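Local coordinates for protein arginine decarboxylase (Campylobacter jejuni subsp. jejuni, PDB 3NZP) that probably catalyses the pyridoxal 5'-phosphate-dependent decarboxylation of arginine to agmatine, a step in the biosynthesis of spermidine and other polyamines, at residues G150-L155 with K177-L182; L339-Y344 with V436-L441; P472-S477 with L499-V504. One frame throughout, in Å; residues are numbered along the deposited sequence.

Contact 1 (G150-L155 with K177-L182)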
loop_
_atom_site.group_PDB
_atom_site.type_symbol
_atom_site.label_atom_id
_atom_site.label_comp_id
_atom_site.label_asym_id
_atom_site.label_seq_id
_atom_site.Cartn_x
_atom_site.Cartn_y
_atom_site.Cartn_z
ATOM N N GLY B 150 -5.307 30.765 -20.527
ATOM C CA GLY B 150 -4.300 30.739 -21.571
ATOM C C GLY B 150 -3.530 29.426 -21.702
ATOM O O GLY B 150 -2.536 29.348 -22.431
ATOM N N HIS B 151 -3.987 28.386 -21.016
ATOM C CA HIS B 151 -3.317 27.090 -21.051
ATOM C C HIS B 151 -3.722 26.205 -22.210
ATOM O O HIS B 151 -4.816 26.321 -22.748
ATOM C CB HIS B 151 -3.575 26.326 -19.751
ATOM C CG HIS B 151 -2.471 26.444 -18.756
ATOM N ND1 HIS B 151 -2.702 26.637 -17.411
ATOM C CD2 HIS B 151 -1.127 26.392 -18.906
ATOM C CE1 HIS B 151 -1.544 26.702 -16.775
ATOM N NE2 HIS B 151 -0.574 26.556 -17.661
ATOM N N ASN B 152 -2.831 25.303 -22.587
ATOM C CA ASN B 152 -3.129 24.392 -23.669
ATOM C C ASN B 152 -3.703 23.121 -23.049
ATOM O O ASN B 152 -3.036 22.088 -23.007
ATOM C CB ASN B 152 -1.850 24.086 -24.414
ATOM C CG ASN B 152 -2.065 23.136 -25.546
ATOM O OD1 ASN B 152 -1.121 22.784 -26.249
ATOM N ND2 ASN B 152 -3.309 22.708 -25.742
ATOM N N ILE B 153 -4.944 23.192 -22.570
ATOM C CA ILE B 153 -5.558 22.039 -21.917
ATOM C C ILE B 153 -6.475 21.222 -22.820
ATOM O O ILE B 153 -7.143 21.762 -23.700
ATOM C CB ILE B 153 -6.327 22.483 -20.642
ATOM C CG1 ILE B 153 -6.841 21.262 -19.885
ATOM C CG2 ILE B 153 -7.472 23.400 -21.009
ATOM C CD1 ILE B 153 -7.469 21.590 -18.542
ATOM N N THR B 154 -6.476 19.908 -22.602
ATOM C CA THR B 154 -7.302 18.971 -23.365
ATOM C C THR B 154 -8.055 18.083 -22.388
ATOM O O THR B 154 -7.441 17.397 -21.570
ATOM C CB THR B 154 -6.434 18.037 -24.273
ATOM O OG1 THR B 154 -5.755 18.813 -25.273
ATOM C CG2 THR B 154 -7.305 16.987 -24.959
ATOM N N LEU B 155 -9.381 18.095 -22.458
ATOM C CA LEU B 155 -10.190 17.245 -21.579
ATOM C C LEU B 155 -10.487 15.941 -22.297
ATOM O O LEU B 155 -11.186 15.931 -23.306
ATOM C CB LEU B 155 -11.513 17.928 -21.235
ATOM C CG LEU B 155 -11.607 18.715 -19.932
ATOM C CD1 LEU B 155 -10.300 19.372 -19.582
ATOM C CD2 LEU B 155 -12.705 19.734 -20.082
ATOM N N LYS B 177 -12.374 27.783 -25.045
ATOM C CA LYS B 177 -12.828 26.459 -24.651
ATOM C C LYS B 177 -11.694 25.450 -24.770
ATOM O O LYS B 177 -10.827 25.556 -25.644
ATOM C CB LYS B 177 -14.049 26.017 -25.474
ATOM C CG LYS B 177 -14.272 26.788 -26.776
ATOM C CD LYS B 177 -15.570 26.384 -27.487
ATOM C CE LYS B 177 -16.817 26.670 -26.652
ATOM N NZ LYS B 177 -16.962 28.115 -26.291
ATOM N N PRO B 178 -11.674 24.461 -23.864
ATOM C CA PRO B 178 -10.620 23.447 -23.895
ATOM C C PRO B 178 -10.732 22.509 -25.083
ATOM O O PRO B 178 -11.764 22.437 -25.755
ATOM C CB PRO B 178 -10.803 22.729 -22.564
ATOM C CG PRO B 178 -12.278 22.839 -22.324
ATOM C CD PRO B 178 -12.601 24.238 -22.737
ATOM N N ASN B 179 -9.644 21.808 -25.357
ATOM C CA ASN B 179 -9.623 20.850 -26.439
ATOM C C ASN B 179 -10.255 19.588 -25.920
ATOM O O ASN B 179 -10.089 19.233 -24.756
ATOM C CB ASN B 179 -8.198 20.561 -26.860
ATOM C CG ASN B 179 -7.693 21.564 -27.835
ATOM O OD1 ASN B 179 -6.480 21.661 -28.074
ATOM N ND2 ASN B 179 -8.619 22.325 -28.430
ATOM N N ILE B 180 -10.977 18.901 -26.788
ATOM C CA ILE B 180 -11.637 17.677 -26.394
ATOM C C ILE B 180 -10.864 16.444 -26.854
ATOM O O ILE B 180 -10.417 16.374 -27.994
ATOM C CB ILE B 180 -13.053 17.647 -26.968
ATOM C CG1 ILE B 180 -13.885 18.770 -26.336
ATOM C CG2 ILE B 180 -13.666 16.284 -26.739
ATOM C CD1 ILE B 180 -15.296 18.897 -26.884
ATOM N N GLY B 181 -10.684 15.481 -25.957
ATOM C CA GLY B 181 -9.979 14.263 -26.323
ATOM C C GLY B 181 -10.903 13.077 -26.119
ATOM O O GLY B 181 -11.734 13.098 -25.210
ATOM N N LEU B 182 -10.792 12.045 -26.953
ATOM C CA LEU B 182 -11.659 10.873 -26.780
ATOM C C LEU B 182 -10.844 9.631 -26.442
ATOM O O LEU B 182 -9.957 9.246 -27.198
ATOM C CB LEU B 182 -12.488 10.609 -28.047
ATOM C CG LEU B 182 -13.477 11.692 -28.483
ATOM C CD1 LEU B 182 -14.283 11.184 -29.659
ATOM C CD2 LEU B 182 -14.402 12.047 -27.333
#
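Leu155 and Asn179 meet along the edges of two neighbouring parallel strands, and three backbone hydrogen bonds zip these edges together. Asn179 N gives its hydrogen to Ile153 O at 3.0 Å. Asn179 O then takes one from Leu155 N, and Gly181 N reaches Leu155 O at 2.7 Å. The tight part of the contact holds Ile153, Leu155 and Pro178. The CG2 branch of Ile153 lies beside Pro178, 3.7 Å from its CB. Leu155 CD2 meets the same proline ring at CG, at 3.9 Å. Ala146 and Ala147 of helix 137-148 pack on Ile153 and Phe144 on Pro178, while Val131 packs on Ile153 and Leu155. The face of Thr154 and Asn179 is more polar but still packed. Thr154 OG1 touches Asn179 CB at 3.4 Å. The methyl CG2 of Thr154, anti to the backbone N, lies 3.8 Å from Gly181 N. The loose part is at the amides of Asn152 and Asn179, both partly exposed residues. Their amide planes stand nearly perpendicular, and ND2 of Asn152 stays 4.1 Å from OD1 of Asn179, with no hydrogen bond between them. The two strands belong to a beta-alpha-beta unit, joined through helix 160-170, in the eight-stranded TIM barrel of the pyridoxal-binding domain. The chemistry implies that backbone bonding and apolar packing, rather than side-chain polar bonds, join these staves.

Contact 2 (L339-Y344 with V436-L441); sequences LFSQEY and VQERYL
Tyr440 CG stands anti to its carbonyl carbon (chi1 -62°), and Leu339 has chi1 -125°; together these bring the leucine over the tyrosine ring. The two side chains run side by side and point the same way. Leu339 CD1 sits above the ring centre, 3.6 Å from the centroid, in a CH-pi contact. CD2 of Leu339 packs nearer the rim, against Tyr440 CD2. The phenol OH is bonded to His500 O. Glu438 crosses Leu339 at about a right angle and brings OE1 within 3.4 Å of Leu339 CD1. Its OE2 approaches Ser341 CB. OE1 also makes a long, weak ion pair with Arg474. Between the strands, Arg439 N gives a hydrogen bond to Phe340 O at 2.7 Å, while the return bond from Phe340 N to Arg439 O is weak. The side chains of Phe340 and Arg439 leave the other face of the sheet and touch Trp479. Farther along, the amides of Gln342 and Gln437 are perpendicular and make no hydrogen bond. The arrangement is typical of an antiparallel strand pair: Phe340 and Arg439 form a hydrogen-bonded pair beside the non-hydrogen-bonded pair of Leu339 and Tyr440, within the mixed beta-sheet domain that accompanies the barrel.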
loop_
_atom_site.group_PDB
_atom_site.type_symbol
_atom_site.label_atom_id
_atom_site.label_comp_id
_atom_site.label_asym_id
_atom_site.label_seq_id
_atom_site.Cartn_x
_atom_site.Cartn_y
_atom_site.Cartn_z
ATOM N N LEU B 339 23.386 -6.321 12.654
ATOM C CA LEU B 339 23.763 -7.426 11.779
ATOM C C LEU B 339 23.415 -8.771 12.407
ATOM O O LEU B 339 24.278 -9.440 12.977
ATOM C CB LEU B 339 25.265 -7.383 11.499
ATOM C CG LEU B 339 25.752 -7.352 10.049
ATOM C CD1 LEU B 339 25.035 -8.422 9.231
ATOM C CD2 LEU B 339 25.499 -5.978 9.469
ATOM N N PHE B 340 22.154 -9.170 12.304
ATOM C CA PHE B 340 21.722 -10.446 12.861
ATOM C C PHE B 340 22.212 -11.610 12.019
ATOM O O PHE B 340 21.735 -11.813 10.907
ATOM C CB PHE B 340 20.205 -10.503 12.944
ATOM C CG PHE B 340 19.621 -9.539 13.920
ATOM C CD1 PHE B 340 18.261 -9.573 14.211
ATOM C CD2 PHE B 340 20.426 -8.603 14.564
ATOM C CE1 PHE B 340 17.718 -8.696 15.135
ATOM C CE2 PHE B 340 19.894 -7.725 15.485
ATOM C CZ PHE B 340 18.535 -7.765 15.774
ATOM N N SER B 341 23.157 -12.379 12.554
ATOM C CA SER B 341 23.694 -13.525 11.831
ATOM C C SER B 341 23.340 -14.836 12.523
ATOM O O SER B 341 22.611 -14.857 13.515
ATOM C CB SER B 341 25.209 -13.438 11.720
ATOM O OG SER B 341 25.808 -13.950 12.899
ATOM N N GLN B 342 23.889 -15.921 11.982
ATOM C CA GLN B 342 23.673 -17.269 12.488
ATOM C C GLN B 342 24.803 -17.661 13.462
ATOM O O GLN B 342 25.841 -18.203 13.051
ATOM C CB GLN B 342 23.601 -18.263 11.308
ATOM C CG GLN B 342 24.355 -17.774 10.033
ATOM C CD GLN B 342 24.802 -18.902 9.052
ATOM O OE1 GLN B 342 23.968 -19.664 8.498
ATOM N NE2 GLN B 342 26.134 -18.994 8.825
ATOM N N GLU B 343 24.595 -17.362 14.749
ATOM C CA GLU B 343 25.562 -17.670 15.809
ATOM C C GLU B 343 25.419 -19.130 16.276
ATOM O O GLU B 343 24.441 -19.489 16.943
ATOM C CB GLU B 343 25.375 -16.713 17.008
ATOM C CG GLU B 343 23.919 -16.539 17.495
ATOM C CD GLU B 343 23.808 -16.280 19.002
ATOM O OE1 GLU B 343 24.002 -17.233 19.788
ATOM O OE2 GLU B 343 23.530 -15.129 19.404
ATOM N N TYR B 344 26.388 -19.969 15.916
ATOM C CA TYR B 344 26.357 -21.376 16.296
ATOM C C TYR B 344 27.754 -21.947 16.452
ATOM O O TYR B 344 28.263 -22.641 15.575
ATOM C CB TYR B 344 25.568 -22.189 15.266
ATOM C CG TYR B 344 24.071 -22.126 15.474
ATOM C CD1 TYR B 344 23.481 -22.715 16.594
ATOM C CD2 TYR B 344 23.244 -21.458 14.567
ATOM C CE1 TYR B 344 22.104 -22.642 16.808
ATOM C CE2 TYR B 344 21.863 -21.379 14.772
ATOM C CZ TYR B 344 21.302 -21.973 15.894
ATOM O OH TYR B 344 19.945 -21.905 16.107
ATOM N N VAL B 436 20.374 -18.037 5.437
ATOM C CA VAL B 436 21.240 -17.013 4.860
ATOM C C VAL B 436 22.429 -16.739 5.771
ATOM O O VAL B 436 22.396 -17.048 6.960
ATOM C CB VAL B 436 20.492 -15.681 4.657
ATOM C CG1 VAL B 436 19.235 -15.900 3.842
ATOM C CG2 VAL B 436 20.155 -15.068 6.010
ATOM N N GLN B 437 23.477 -16.154 5.202
ATOM C CA GLN B 437 24.675 -15.817 5.958
ATOM C C GLN B 437 24.325 -14.877 7.107
ATOM O O GLN B 437 24.578 -15.188 8.273
ATOM C CB GLN B 437 25.711 -15.137 5.043
ATOM C CG GLN B 437 26.513 -16.077 4.144
ATOM C CD GLN B 437 27.487 -16.927 4.925
ATOM O OE1 GLN B 437 27.110 -17.606 5.891
ATOM N NE2 GLN B 437 28.753 -16.901 4.513
ATOM N N GLU B 438 23.745 -13.728 6.760
ATOM C CA GLU B 438 23.357 -12.715 7.738
ATOM C C GLU B 438 22.158 -11.888 7.281
ATOM O O GLU B 438 21.919 -11.719 6.086
ATOM C CB GLU B 438 24.532 -11.774 8.021
ATOM C CG GLU B 438 25.753 -12.466 8.582
ATOM C CD GLU B 438 26.863 -11.502 8.900
ATOM O OE1 GLU B 438 27.246 -10.729 7.999
ATOM O OE2 GLU B 438 27.354 -11.519 10.049
ATOM N N ARG B 439 21.413 -11.375 8.254
ATOM C CA ARG B 439 20.237 -10.551 8.001
ATOM C C ARG B 439 20.588 -9.130 8.410
ATOM O O ARG B 439 20.773 -8.863 9.596
ATOM C CB ARG B 439 19.060 -11.045 8.832
ATOM C CG ARG B 439 18.442 -12.324 8.312
ATOM C CD ARG B 439 18.638 -13.519 9.229
ATOM N NE ARG B 439 17.348 -14.149 9.532
ATOM C CZ ARG B 439 17.172 -15.435 9.831
ATOM N NH1 ARG B 439 18.209 -16.265 9.871
ATOM N NH2 ARG B 439 15.952 -15.888 10.102
ATOM N N TYR B 440 20.689 -8.229 7.429
ATOM C CA TYR B 440 21.033 -6.830 7.693
ATOM C C TYR B 440 19.802 -5.992 7.997
ATOM O O TYR B 440 18.907 -5.862 7.169
ATOM C CB TYR B 440 21.772 -6.214 6.505
ATOM C CG TYR B 440 23.095 -6.870 6.169
ATOM C CD1 TYR B 440 23.151 -8.199 5.740
ATOM C CD2 TYR B 440 24.293 -6.157 6.264
ATOM C CE1 TYR B 440 24.364 -8.801 5.413
ATOM C CE2 TYR B 440 25.510 -6.748 5.939
ATOM C CZ TYR B 440 25.536 -8.069 5.513
ATOM O OH TYR B 440 26.735 -8.657 5.176
ATOM N N LEU B 441 19.777 -5.421 9.196
ATOM C CA LEU B 441 18.679 -4.585 9.646
ATOM C C LEU B 441 18.932 -3.155 9.174
ATOM O O LEU B 441 19.849 -2.495 9.662
ATOM C CB LEU B 441 18.609 -4.631 11.165
ATOM C CG LEU B 441 17.487 -3.822 11.806
ATOM C CD1 LEU B 441 16.163 -4.506 11.527
ATOM C CD2 LEU B 441 17.728 -3.699 13.303
#

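Contact 3 (P472-S477 with L499-V504); sequences PTRSAS and LHDVDV
Pro472 lies over one face of the His500 imidazole, with its CB 4.0 Å from the ring centroid and almost on the ring normal. This is a CH-pi contact. The imidazole is held at both nitrogens: ND1 bonds Tyr509 OH and NE2 bonds Glu470 O, which should fix the ring's rotation. Arg474 and Asp501 are turned differently, with guanidinium and carboxylate planes perpendicular. NH1 of Arg474 reaches OD1 of Asp501 at 3.3 Å, a rather long salt bridge. The carboxylate oxygen lies near the guanidinium plane, yet NH1 approaches it from well above the carboxylate plane. Asp501 CG is anti to the backbone N (chi1 -176°), which places OD1 at the edge of the guanidinium. A backbone hydrogen bond, Leu499 N to Arg474 O at 3.1 Å, ties the loops. The buried Leu499 side chain starts away from the other loop, yet its CD1 meets Ala476 CB at 3.6 Å. Tyr440 of strand 438-442 packs on both residues, and Pro464 adds to the cover of Leu499. The buried leucine and alanine thus contrast with the exposed Asp501. The arrangement is a loop-to-loop contact on the beta domain, joining the connection before strand 479-480 to the one leading into strand 510-513.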
loop_
_atom_site.group_PDB
_atom_site.type_symbol
_atom_site.label_atom_id
_atom_site.label_comp_id
_atom_site.label_asym_id
_atom_site.label_seq_id
_atom_site.Cartn_x
_atom_site.Cartn_y
_atom_site.Cartn_z
ATOM N N PRO B 472 31.997 -8.924 -1.816
ATOM C CA PRO B 472 31.082 -9.281 -0.722
ATOM C C PRO B 472 31.078 -10.781 -0.475
ATOM O O PRO B 472 31.150 -11.571 -1.410
ATOM C CB PRO B 472 29.735 -8.781 -1.222
ATOM C CG PRO B 472 29.851 -8.972 -2.706
ATOM C CD PRO B 472 31.242 -8.420 -2.976
ATOM N N THR B 473 30.968 -11.173 0.785
ATOM C CA THR B 473 30.994 -12.585 1.130
ATOM C C THR B 473 29.951 -12.967 2.163
ATOM O O THR B 473 30.261 -13.642 3.144
ATOM C CB THR B 473 32.359 -12.945 1.686
ATOM O OG1 THR B 473 32.704 -12.007 2.718
ATOM C CG2 THR B 473 33.404 -12.894 0.585
ATOM N N ARG B 474 28.712 -12.549 1.938
ATOM C CA ARG B 474 27.644 -12.847 2.879
ATOM C C ARG B 474 26.286 -12.898 2.206
ATOM O O ARG B 474 25.740 -11.858 1.835
ATOM C CB ARG B 474 27.621 -11.774 3.970
ATOM C CG ARG B 474 28.725 -11.886 5.006
ATOM C CD ARG B 474 28.456 -13.044 5.941
ATOM N NE ARG B 474 29.360 -13.055 7.085
ATOM C CZ ARG B 474 29.249 -13.886 8.118
ATOM N NH1 ARG B 474 30.120 -13.826 9.121
ATOM N NH2 ARG B 474 28.267 -14.777 8.147
ATOM N N SER B 475 25.735 -14.096 2.043
ATOM C CA SER B 475 24.416 -14.215 1.430
ATOM C C SER B 475 23.452 -13.502 2.372
ATOM O O SER B 475 23.055 -14.042 3.402
ATOM C CB SER B 475 24.018 -15.687 1.269
ATOM O OG SER B 475 23.928 -16.340 2.519
ATOM N N ALA B 476 23.073 -12.285 2.010
ATOM C CA ALA B 476 22.201 -11.478 2.852
ATOM C C ALA B 476 20.714 -11.443 2.510
ATOM O O ALA B 476 20.289 -11.809 1.415
ATOM C CB ALA B 476 22.743 -10.053 2.890
ATOM N N SER B 477 19.926 -10.996 3.480
ATOM C CA SER B 477 18.487 -10.842 3.314
ATOM C C SER B 477 18.131 -9.682 4.225
ATOM O O SER B 477 17.773 -9.875 5.384
ATOM C CB SER B 477 17.755 -12.115 3.735
ATOM O OG SER B 477 18.145 -12.516 5.029
ATOM N N LEU B 499 26.320 -9.069 0.636
ATOM C CA LEU B 499 26.824 -7.830 1.239
ATOM C C LEU B 499 28.112 -8.087 1.997
ATOM O O LEU B 499 28.354 -9.201 2.460
ATOM C CB LEU B 499 25.798 -7.248 2.206
ATOM C CG LEU B 499 24.505 -6.813 1.534
ATOM C CD1 LEU B 499 23.475 -6.498 2.589
ATOM C CD2 LEU B 499 24.787 -5.608 0.644
ATOM N N HIS B 500 28.930 -7.053 2.140
ATOM C CA HIS B 500 30.196 -7.198 2.843
ATOM C C HIS B 500 29.999 -7.412 4.340
ATOM O O HIS B 500 29.086 -6.856 4.948
ATOM C CB HIS B 500 31.078 -5.970 2.593
ATOM C CG HIS B 500 31.171 -5.582 1.149
ATOM N ND1 HIS B 500 30.153 -4.926 0.490
ATOM C CD2 HIS B 500 32.145 -5.784 0.229
ATOM C CE1 HIS B 500 30.495 -4.740 -0.771
ATOM N NE2 HIS B 500 31.699 -5.252 -0.956
ATOM N N ASP B 501 30.854 -8.240 4.927
ATOM C CA ASP B 501 30.780 -8.519 6.354
ATOM C C ASP B 501 31.401 -7.340 7.082
ATOM O O ASP B 501 32.617 -7.258 7.212
ATOM C CB ASP B 501 31.558 -9.793 6.687
ATOM C CG ASP B 501 31.426 -10.185 8.141
ATOM O OD1 ASP B 501 32.012 -11.210 8.536
ATOM O OD2 ASP B 501 30.731 -9.462 8.888
ATOM N N VAL B 502 30.570 -6.427 7.556
ATOM C CA VAL B 502 31.082 -5.254 8.241
ATOM C C VAL B 502 30.715 -5.240 9.719
ATOM O O VAL B 502 29.874 -6.017 10.163
ATOM C CB VAL B 502 30.545 -3.973 7.583
ATOM C CG1 VAL B 502 31.046 -3.876 6.145
ATOM C CG2 VAL B 502 29.026 -3.988 7.615
ATOM N N ASP B 503 31.359 -4.357 10.474
ATOM C CA ASP B 503 31.089 -4.224 11.900
ATOM C C ASP B 503 30.317 -2.928 12.125
ATOM O O ASP B 503 30.898 -1.842 12.114
ATOM C CB ASP B 503 32.402 -4.184 12.683
ATOM C CG ASP B 503 32.187 -4.207 14.188
ATOM O OD1 ASP B 503 33.193 -4.205 14.930
ATOM O OD2 ASP B 503 31.014 -4.229 14.628
ATOM N N VAL B 504 29.009 -3.044 12.327
ATOM C CA VAL B 504 28.153 -1.875 12.528
ATOM C C VAL B 504 28.684 -0.826 13.497
ATOM O O VAL B 504 28.639 0.376 13.210
ATOM C CB VAL B 504 26.761 -2.298 13.004
ATOM C CG1 VAL B 504 26.023 -2.973 11.868
ATOM C CG2 VAL B 504 26.886 -3.246 14.194
#

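From the N terminus, contact 1 comes first and closes a short beta-alpha-beta loop through helix 160-170, joining neighbouring staves of the barrel. Contact 2 closes a much longer excursion of about 90 residues. The chain leaves strand 330-341, makes helices 357-368, 374-392 and 399-420, and returns as strand 438-442 of the same sheet; residues 422-435 are not modelled. Contact 3 closes a short loop around strand 479-480. The three follow in series, without nesting or crossing. Contacts 2 and 3 touch, their centres about 9 Å apart, and unite strands and loops of the beta domain. Contact 1 lies about 55 Å from contact 3, centre to centre, on the opposite side of the chain's centre.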